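PDB 3N7L: neurotoxin from Clostridium botulinum, which is a botulinum neurotoxin whose receptor-binding domain, the part crystallised here, probably attaches the toxin to gangliosides on the nerve-cell surface. Local coordinates for residues Ser381-Leu386 with Asn393-Ile398. Residues are numbered along the deposited sequence; the frame is centred on the assembly and turned at random.
With SO4 (sulfate ion), chain B.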
ATOM      1  N   SER A 381       6.684 -20.390 -17.156  1.00 21.24           N
ATOM      2  CA  SER A 381       6.209 -20.771 -18.468  1.00 21.89           C
ATOM      3  C   SER A 381       6.606 -22.209 -18.772  1.00 21.98           C
ATOM      4  O   SER A 381       7.768 -22.585 -18.635  1.00 22.48           O
ATOM      5  CB  SER A 381       6.776 -19.824 -19.526  1.00 24.15           C
ATOM      6  OG  SER A 381       6.243 -20.123 -20.806  1.00 28.77           O
ATOM      7  N   TYR A 382       5.627 -23.015 -19.167  1.00 20.88           N
ATOM      8  CA  TYR A 382       5.874 -24.404 -19.498  1.00 20.95           C
ATOM      9  C   TYR A 382       5.190 -24.777 -20.804  1.00 22.16           C
ATOM     10  O   TYR A 382       4.125 -24.247 -21.145  1.00 19.53           O
ATOM     11  CB  TYR A 382       5.396 -25.310 -18.367  1.00 20.84           C
ATOM     12  CG  TYR A 382       6.076 -24.990 -17.064  1.00 22.92           C
ATOM     13  CD1 TYR A 382       5.541 -24.040 -16.188  1.00 22.73           C
ATOM     14  CD2 TYR A 382       7.294 -25.586 -16.730  1.00 24.04           C
ATOM     15  CE1 TYR A 382       6.198 -23.691 -15.019  1.00 23.50           C
ATOM     16  CE2 TYR A 382       7.965 -25.240 -15.559  1.00 25.61           C
ATOM     17  CZ  TYR A 382       7.410 -24.291 -14.710  1.00 26.06           C
ATOM     18  OH  TYR A 382       8.076 -23.932 -13.562  1.00 29.40           O
ATOM     19  N   SER A 383       5.809 -25.701 -21.529  1.00 22.13           N
ATOM     20  CA  SER A 383       5.284 -26.143 -22.809  1.00 21.98           C
ATOM     21  C   SER A 383       4.490 -27.437 -22.704  1.00 21.53           C
ATOM     22  O   SER A 383       5.052 -28.503 -22.458  1.00 22.17           O
ATOM     23  CB  SER A 383       6.438 -26.330 -23.801  1.00 20.10           C
ATOM     24  OG  SER A 383       5.974 -26.846 -25.039  1.00 23.70           O
ATOM     25  N   PHE A 384       3.178 -27.336 -22.865  1.00 21.33           N
ATOM     26  CA  PHE A 384       2.328 -28.513 -22.835  1.00 21.83           C
ATOM     27  C   PHE A 384       1.025 -28.234 -23.581  1.00 21.85           C
ATOM     28  O   PHE A 384       0.961 -27.299 -24.381  1.00 21.49           O
ATOM     29  CB  PHE A 384       2.077 -29.001 -21.392  1.00 21.25           C
ATOM     30  CG  PHE A 384       1.357 -28.017 -20.494  1.00 21.76           C
ATOM     31  CD1 PHE A 384       0.115 -28.337 -19.952  1.00 20.13           C
ATOM     32  CD2 PHE A 384       1.942 -26.799 -20.145  1.00 20.53           C
ATOM     33  CE1 PHE A 384      -0.536 -27.460 -19.073  1.00 20.44           C
ATOM     34  CE2 PHE A 384       1.301 -25.916 -19.269  1.00 19.37           C
ATOM     35  CZ  PHE A 384       0.060 -26.245 -18.730  1.00 18.35           C
ATOM     36  N   LYS A 385      -0.002 -29.042 -23.340  1.00 20.13           N
ATOM     37  CA  LYS A 385      -1.267 -28.859 -24.039  1.00 21.84           C
ATOM     38  C   LYS A 385      -2.458 -28.601 -23.115  1.00 22.02           C
ATOM     39  O   LYS A 385      -2.641 -29.295 -22.115  1.00 21.47           O
ATOM     40  CB  LYS A 385      -1.545 -30.091 -24.913  1.00 23.31           C
ATOM     41  CG  LYS A 385      -0.428 -30.402 -25.906  1.00 21.99           C
ATOM     42  CD  LYS A 385      -0.710 -31.669 -26.702  1.00 25.16           C
ATOM     43  CE  LYS A 385       0.363 -31.891 -27.763  1.00 24.55           C
ATOM     44  NZ  LYS A 385       0.153 -33.164 -28.502  1.00 29.06           N
ATOM     45  N   LEU A 386      -3.258 -27.595 -23.461  1.00 22.41           N
ATOM     46  CA  LEU A 386      -4.449 -27.236 -22.692  1.00 22.80           C
ATOM     47  C   LEU A 386      -5.635 -27.056 -23.634  1.00 24.65           C
ATOM     48  O   LEU A 386      -5.472 -26.643 -24.788  1.00 24.38           O
ATOM     49  CB  LEU A 386      -4.231 -25.930 -21.908  1.00 21.67           C
ATOM     50  CG  LEU A 386      -3.294 -25.939 -20.694  1.00 21.97           C
ATOM     51  CD1 LEU A 386      -3.103 -24.515 -20.180  1.00 21.44           C
ATOM     52  CD2 LEU A 386      -3.865 -26.834 -19.601  1.00 20.15           C
ATOM     53  N   ASN A 393       2.693 -28.736 -28.685  1.00 22.83           N
ATOM     54  CA  ASN A 393       2.738 -28.255 -27.319  1.00 23.48           C
ATOM     55  C   ASN A 393       2.878 -26.736 -27.454  1.00 22.08           C
ATOM     56  O   ASN A 393       3.381 -26.244 -28.467  1.00 21.24           O
ATOM     57  CB  ASN A 393       3.939 -28.847 -26.588  1.00 24.25           C
ATOM     58  CG  ASN A 393       3.716 -30.287 -26.196  1.00 25.36           C
ATOM     59  OD1 ASN A 393       2.894 -30.580 -25.332  1.00 26.02           O
ATOM     60  ND2 ASN A 393       4.435 -31.199 -26.840  1.00 25.90           N
ATOM     61  N   HIS A 394       2.424 -26.003 -26.449  1.00 20.81           N
ATOM     62  CA  HIS A 394       2.475 -24.547 -26.471  1.00 20.72           C
ATOM     63  C   HIS A 394       2.976 -24.041 -25.131  1.00 18.98           C
ATOM     64  O   HIS A 394       2.688 -24.637 -24.091  1.00 19.26           O
ATOM     65  CB  HIS A 394       1.074 -23.972 -26.715  1.00 20.96           C
ATOM     66  CG  HIS A 394       0.416 -24.490 -27.954  1.00 23.40           C
ATOM     67  ND1 HIS A 394       0.574 -23.895 -29.187  1.00 24.52           N
ATOM     68  CD2 HIS A 394      -0.371 -25.574 -28.158  1.00 23.60           C
ATOM     69  CE1 HIS A 394      -0.086 -24.590 -30.097  1.00 24.76           C
ATOM     70  NE2 HIS A 394      -0.666 -25.613 -29.498  1.00 26.82           N
ATOM     71  N   GLU A 395       3.725 -22.948 -25.163  1.00 18.49           N
ATOM     72  CA  GLU A 395       4.242 -22.341 -23.945  1.00 19.71           C
ATOM     73  C   GLU A 395       3.100 -21.595 -23.263  1.00 20.59           C
ATOM     74  O   GLU A 395       2.402 -20.806 -23.893  1.00 20.68           O
ATOM     75  CB  GLU A 395       5.377 -21.357 -24.272  1.00 20.93           C
ATOM     76  CG  GLU A 395       6.709 -22.025 -24.644  1.00 23.05           C
ATOM     77  CD  GLU A 395       7.492 -22.524 -23.427  1.00 26.07           C
ATOM     78  OE1 GLU A 395       8.375 -23.394 -23.599  1.00 27.01           O
ATOM     79  OE2 GLU A 395       7.242 -22.040 -22.301  1.00 26.45           O
ATOM     80  N   TYR A 396       2.903 -21.869 -21.979  1.00 19.46           N
ATOM     81  CA  TYR A 396       1.870 -21.212 -21.196  1.00 18.04           C
ATOM     82  C   TYR A 396       2.491 -20.702 -19.910  1.00 19.42           C
ATOM     83  O   TYR A 396       3.228 -21.434 -19.237  1.00 17.16           O
ATOM     84  CB  TYR A 396       0.734 -22.189 -20.834  1.00 18.73           C
ATOM     85  CG  TYR A 396      -0.136 -22.599 -22.004  1.00 18.18           C
ATOM     86  CD1 TYR A 396      -0.971 -21.674 -22.633  1.00 20.20           C
ATOM     87  CD2 TYR A 396      -0.093 -23.895 -22.505  1.00 20.19           C
ATOM     88  CE1 TYR A 396      -1.739 -22.035 -23.744  1.00 19.98           C
ATOM     89  CE2 TYR A 396      -0.855 -24.266 -23.613  1.00 20.98           C
ATOM     90  CZ  TYR A 396      -1.673 -23.330 -24.227  1.00 20.72           C
ATOM     91  OH  TYR A 396      -2.415 -23.684 -25.333  1.00 23.03           O
ATOM     92  N   LEU A 397       2.205 -19.447 -19.580  1.00 18.04           N
ATOM     93  CA  LEU A 397       2.696 -18.858 -18.343  1.00 17.95           C
ATOM     94  C   LEU A 397       1.599 -19.271 -17.373  1.00 19.46           C
ATOM     95  O   LEU A 397       0.438 -18.874 -17.526  1.00 16.24           O
ATOM     96  CB  LEU A 397       2.770 -17.336 -18.462  1.00 18.53           C
ATOM     97  CG  LEU A 397       3.246 -16.561 -17.230  1.00 19.62           C
ATOM     98  CD1 LEU A 397       4.636 -17.052 -16.798  1.00 19.24           C
ATOM     99  CD2 LEU A 397       3.274 -15.075 -17.556  1.00 15.58           C
ATOM    100  N   ILE A 398       1.962 -20.078 -16.382  1.00 16.14           N
ATOM    101  CA  ILE A 398       0.974 -20.593 -15.453  1.00 16.26           C
ATOM    102  C   ILE A 398       1.358 -20.548 -13.985  1.00 18.53           C
ATOM    103  O   ILE A 398       2.534 -20.458 -13.636  1.00 18.01           O
ATOM    104  CB  ILE A 398       0.688 -22.079 -15.739  1.00 18.08           C
ATOM    105  CG1 ILE A 398       1.978 -22.889 -15.527  1.00 15.99           C
ATOM    106  CG2 ILE A 398       0.183 -22.265 -17.171  1.00 16.13           C
ATOM    107  CD1 ILE A 398       1.755 -24.375 -15.326  1.00 16.52           C
TER
HETATM  108  S   SO4 B1301      -2.678 -27.298 -32.075  1.00 34.83           S
HETATM  109  O1  SO4 B1301      -1.864 -26.911 -33.231  1.00 37.99           O
HETATM  110  O2  SO4 B1301      -3.582 -28.397 -32.455  1.00 38.04           O
HETATM  111  O3  SO4 B1301      -3.483 -26.141 -31.607  1.00 35.27           O
HETATM  112  O4  SO4 B1301      -1.775 -27.735 -30.991  1.00 34.72           O
HETATM  113  O   HOH W   1       6.244 -25.188 -27.163  1.00 25.48           O
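Phe384 holds CG between its backbone N and carbonyl carbon (chi1 62°), which turns one ring face to Tyr396, whose own CG lies anti to the carbonyl carbon (chi1 -71°). The edge of Tyr396 points at that face in a T-shaped pair, with centroids 5.7 Å apart and planes at 76°. Leu386 CD1 then sits over a face of the Tyr396 ring, 4.0 Å from its centroid, a CH-pi contact; Asp389 and Lys262 hold the phenol OH. Further along, Ile398 CG1 meets the edge of the Tyr382 ring, 3.8 Å from Tyr382 CD1. Beneath these side chains, the hydrogen-bonded pairs Tyr382-Tyr396 and Phe384-His394 join the two strands; His394 N reaches Phe384 O at 2.8 Å. On the other sheet face, Glu395 bends at chi2 so that OE2 accepts a 2.6 Å bond from Ser381 OG, nearly along the carboxylate C-O axis. A water bound to Ser383 OG makes a weak link to Asn393 O. His394 NE2 donates to O4 (2.8 Å) of a sulfate, probably from the crystallisation liquor, that the backbone N atoms of Tyr390, Trp391 and Phe392 also bind. The arrangement is that of an antiparallel beta hairpin in the beta-trefoil, C-terminal half of the receptor-binding domain of clostridial neurotoxins.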